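Local coordinates for glycerophosphodiester phosphodiesterase (Cytophaga hutchinsonii ATCC 33406, PDB 3CH0), which belongs to the glycerophosphoryl diester phosphodiesterase family, whose members are built on a TIM-barrel fold, at residues 45-53 and 83-91. Numbering follows the deposited sequence.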
loop_
_atom_site.group_PDB
_atom_site.type_symbol
_atom_site.label_atom_id
_atom_site.label_comp_id
_atom_site.label_asym_id
_atom_site.label_seq_id
_atom_site.Cartn_x
_atom_site.Cartn_y
_atom_site.Cartn_z
ATOM N N VAL A 45 -4.834 -3.991 -7.554
ATOM C CA VAL A 45 -5.317 -3.812 -8.933
ATOM C C VAL A 45 -6.206 -5.009 -9.280
ATOM O O VAL A 45 -6.395 -5.900 -8.446
ATOM C CB VAL A 45 -4.212 -3.555 -9.928
ATOM C CG1 VAL A 45 -3.257 -2.424 -9.440
ATOM C CG2 VAL A 45 -3.450 -4.898 -10.205
ATOM N N ILE A 46 -6.830 -4.948 -10.465
ATOM C CA ILE A 46 -7.785 -5.975 -10.943
ATOM C C ILE A 46 -7.314 -6.597 -12.264
ATOM O O ILE A 46 -6.858 -5.890 -13.133
ATOM C CB ILE A 46 -9.165 -5.356 -11.166
ATOM C CG1 ILE A 46 -9.617 -4.541 -9.916
ATOM C CG2 ILE A 46 -10.232 -6.454 -11.461
ATOM C CD1 ILE A 46 -9.742 -5.299 -8.610
ATOM N N SER A 47 -7.360 -7.931 -12.321
ATOM C CA SER A 47 -7.056 -8.655 -13.544
ATOM C C SER A 47 -8.269 -8.594 -14.485
ATOM O O SER A 47 -9.371 -8.229 -14.074
ATOM C CB SER A 47 -6.760 -10.131 -13.249
ATOM O OG SER A 47 -7.906 -10.793 -12.706
ATOM N N LYS A 48 -8.024 -8.985 -15.736
ATOM C CA LYS A 48 -9.125 -9.137 -16.744
ATOM C C LYS A 48 -10.296 -9.927 -16.234
ATOM O O LYS A 48 -11.450 -9.560 -16.493
ATOM C CB LYS A 48 -8.583 -9.752 -18.000
ATOM C CG LYS A 48 -9.609 -9.838 -19.139
ATOM C CD LYS A 48 -8.889 -10.176 -20.431
ATOM C CE LYS A 48 -9.893 -10.490 -21.541
ATOM N NZ LYS A 48 -9.197 -11.248 -22.637
ATOM N N ASP A 49 -10.025 -11.007 -15.487
ATOM C CA ASP A 49 -11.035 -11.852 -14.923
ATOM C C ASP A 49 -11.482 -11.454 -13.518
ATOM O O ASP A 49 -11.997 -12.262 -12.737
ATOM C CB ASP A 49 -10.657 -13.369 -15.047
ATOM C CG ASP A 49 -9.314 -13.740 -14.423
ATOM O OD1 ASP A 49 -8.405 -12.883 -14.270
ATOM O OD2 ASP A 49 -9.143 -14.979 -14.159
ATOM N N ASN A 50 -11.329 -10.149 -13.206
ATOM C CA ASN A 50 -11.897 -9.592 -11.998
ATOM C C ASN A 50 -11.382 -10.211 -10.692
ATOM O O ASN A 50 -12.083 -10.220 -9.679
ATOM C CB ASN A 50 -13.457 -9.597 -12.043
ATOM C CG ASN A 50 -14.027 -8.497 -12.922
ATOM O OD1 ASN A 50 -13.319 -7.638 -13.411
ATOM N ND2 ASN A 50 -15.338 -8.574 -13.150
ATOM N N ARG A 51 -10.135 -10.684 -10.700
ATOM C CA ARG A 51 -9.505 -11.037 -9.440
ATOM C C ARG A 51 -8.681 -9.855 -8.958
ATOM O O ARG A 51 -8.101 -9.096 -9.753
ATOM C CB ARG A 51 -8.641 -12.284 -9.528
ATOM C CG ARG A 51 -9.382 -13.556 -9.999
ATOM C CD ARG A 51 -10.606 -13.939 -9.137
ATOM N NE ARG A 51 -10.454 -13.847 -7.674
ATOM C CZ ARG A 51 -9.932 -14.791 -6.882
ATOM N NH1 ARG A 51 -9.469 -15.935 -7.376
ATOM N NH2 ARG A 51 -9.881 -14.587 -5.574
ATOM N N VAL A 52 -8.678 -9.708 -7.638
ATOM C CA VAL A 52 -7.936 -8.639 -6.969
ATOM C C VAL A 52 -6.499 -9.138 -6.791
ATOM O O VAL A 52 -6.284 -10.175 -6.122
ATOM C CB VAL A 52 -8.542 -8.231 -5.631
ATOM C CG1 VAL A 52 -7.774 -7.030 -5.004
ATOM C CG2 VAL A 52 -10.018 -7.862 -5.764
ATOM N N VAL A 53 -5.565 -8.457 -7.454
ATOM C CA VAL A 53 -4.159 -8.786 -7.483
ATOM C C VAL A 53 -3.362 -7.754 -6.681
ATOM O O VAL A 53 -3.646 -6.528 -6.754
ATOM C CB VAL A 53 -3.659 -8.800 -8.921
ATOM C CG1 VAL A 53 -2.142 -9.196 -9.038
ATOM C CG2 VAL A 53 -4.507 -9.756 -9.815
ATOM N N LEU A 83 -2.122 -5.566 -16.660
ATOM C CA LEU A 83 -2.780 -6.587 -15.871
ATOM C C LEU A 83 -4.285 -6.695 -16.069
ATOM O O LEU A 83 -4.877 -7.749 -15.995
ATOM C CB LEU A 83 -2.467 -6.444 -14.359
ATOM C CG LEU A 83 -1.137 -6.986 -13.824
ATOM C CD1 LEU A 83 0.041 -6.169 -14.295
ATOM C CD2 LEU A 83 -1.245 -7.097 -12.302
ATOM N N TYR A 84 -4.923 -5.552 -16.299
ATOM C CA TYR A 84 -6.368 -5.553 -16.558
ATOM C C TYR A 84 -6.781 -6.224 -17.897
ATOM O O TYR A 84 -7.965 -6.504 -18.086
ATOM C CB TYR A 84 -6.913 -4.125 -16.491
ATOM C CG TYR A 84 -8.393 -4.003 -16.329
ATOM C CD1 TYR A 84 -9.083 -4.804 -15.455
ATOM C CD2 TYR A 84 -9.116 -3.056 -17.060
ATOM C CE1 TYR A 84 -10.477 -4.690 -15.303
ATOM C CE2 TYR A 84 -10.472 -2.928 -16.927
ATOM C CZ TYR A 84 -11.148 -3.734 -16.062
ATOM O OH TYR A 84 -12.501 -3.685 -15.888
ATOM N N ALA A 85 -5.784 -6.397 -18.794
ATOM C CA ALA A 85 -5.965 -7.098 -20.087
ATOM C C ALA A 85 -5.510 -8.551 -19.982
ATOM O O ALA A 85 -5.476 -9.262 -20.994
ATOM C CB ALA A 85 -5.217 -6.404 -21.167
HETATM N N MSE A 86 -5.054 -8.973 -18.805
HETATM C CA MSE A 86 -4.576 -10.341 -18.578
HETATM C C MSE A 86 -5.366 -11.123 -17.551
HETATM O O MSE A 86 -5.721 -10.619 -16.480
HETATM C CB MSE A 86 -3.104 -10.258 -18.125
HETATM C CG MSE A 86 -2.207 -9.548 -19.103
HETATM SE SE MSE A 86 -0.431 -9.171 -18.358
HETATM C CE MSE A 86 0.085 -10.968 -18.112
ATOM N N ASN A 87 -5.665 -12.402 -17.828
ATOM C CA ASN A 87 -6.236 -13.244 -16.802
ATOM C C ASN A 87 -5.200 -13.548 -15.719
ATOM O O ASN A 87 -3.999 -13.563 -15.997
ATOM C CB ASN A 87 -6.768 -14.562 -17.382
ATOM C CG ASN A 87 -7.934 -14.333 -18.304
ATOM O OD1 ASN A 87 -8.818 -13.581 -17.964
ATOM N ND2 ASN A 87 -7.929 -14.982 -19.490
ATOM N N TYR A 88 -5.678 -13.779 -14.509
ATOM C CA TYR A 88 -4.732 -14.017 -13.431
ATOM C C TYR A 88 -3.826 -15.240 -13.738
ATOM O O TYR A 88 -2.652 -15.247 -13.357
ATOM C CB TYR A 88 -5.391 -14.141 -12.082
ATOM C CG TYR A 88 -4.354 -14.268 -11.003
ATOM C CD1 TYR A 88 -3.481 -13.212 -10.731
ATOM C CD2 TYR A 88 -4.175 -15.461 -10.302
ATOM C CE1 TYR A 88 -2.457 -13.335 -9.815
ATOM C CE2 TYR A 88 -3.144 -15.603 -9.364
ATOM C CZ TYR A 88 -2.305 -14.525 -9.101
ATOM O OH TYR A 88 -1.311 -14.715 -8.179
ATOM N N ALA A 89 -4.385 -16.245 -14.426
ATOM C CA ALA A 89 -3.590 -17.451 -14.743
ATOM C C ALA A 89 -2.333 -17.089 -15.493
ATOM O O ALA A 89 -1.308 -17.747 -15.335
ATOM C CB ALA A 89 -4.441 -18.458 -15.565
ATOM N N ASP A 90 -2.366 -16.018 -16.280
ATOM C CA ASP A 90 -1.205 -15.537 -16.985
ATOM C C ASP A 90 -0.327 -14.594 -16.164
ATOM O O ASP A 90 0.894 -14.589 -16.329
ATOM C CB ASP A 90 -1.593 -14.915 -18.329
ATOM C CG ASP A 90 -2.364 -15.914 -19.216
ATOM O OD1 ASP A 90 -1.872 -17.056 -19.328
ATOM O OD2 ASP A 90 -3.456 -15.598 -19.703
ATOM N N ILE A 91 -0.973 -13.773 -15.334
ATOM C CA ILE A 91 -0.261 -12.818 -14.477
ATOM C C ILE A 91 0.674 -13.608 -13.538
ATOM O O ILE A 91 1.840 -13.238 -13.348
ATOM C CB ILE A 91 -1.279 -11.952 -13.665
ATOM C CG1 ILE A 91 -2.000 -10.972 -14.633
ATOM C CG2 ILE A 91 -0.579 -11.246 -12.473
ATOM C CD1 ILE A 91 -3.233 -10.303 -13.957
HETATM O O HOH W 1 -7.039 -9.129 -23.323
HETATM O O HOH W 2 -7.195 -16.759 -14.606
HETATM O O HOH W 3 -13.737 -5.989 -15.456
#
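Tyr-88 N donates to Asp-49 OD1 at 2.9 Å, on the syn side but 25° out of the carboxylate plane, while Ser-47 OG donates to the same oxygen from the opposite face. Ser-47 OG in turn accepts Arg-51 N (3.0 Å), just after the type I turn 47-50 that closes the hairpin of strands 39-46 and 52-54. Lys-48 N fixes the turn again, donating to Met-86 O at 2.9 Å from 47° out of the carbonyl plane; a second bond from Lys-48 N, to Leu-83 O, is weak. Packing is close on the inner side: Ser-47 CB lies 3.6 Å from Ile-91 CD1, and at the paired strand ends Leu-83 CD2 meets Val-45 CG2 at 3.8 Å. The Tyr-84 ring edge, at CD1, lies 3.4 Å from Ile-46 O. A chi1 of -175° turns the Tyr-88 ring away from its own N and sets CD1 3.7 Å from Val-53 CG2; the Tyr-88 hydroxyl bonds to Lys-114 O. On the more exposed side waters bridge Lys-48 NZ to Ala-85 O, Asp-49 OD2 to Ala-89 N, and Asn-50 OD1 to Tyr-84 OH. Asp-49 thus receives two N-H groups from helix 88-91, one through water, which would probably favour its ionised form.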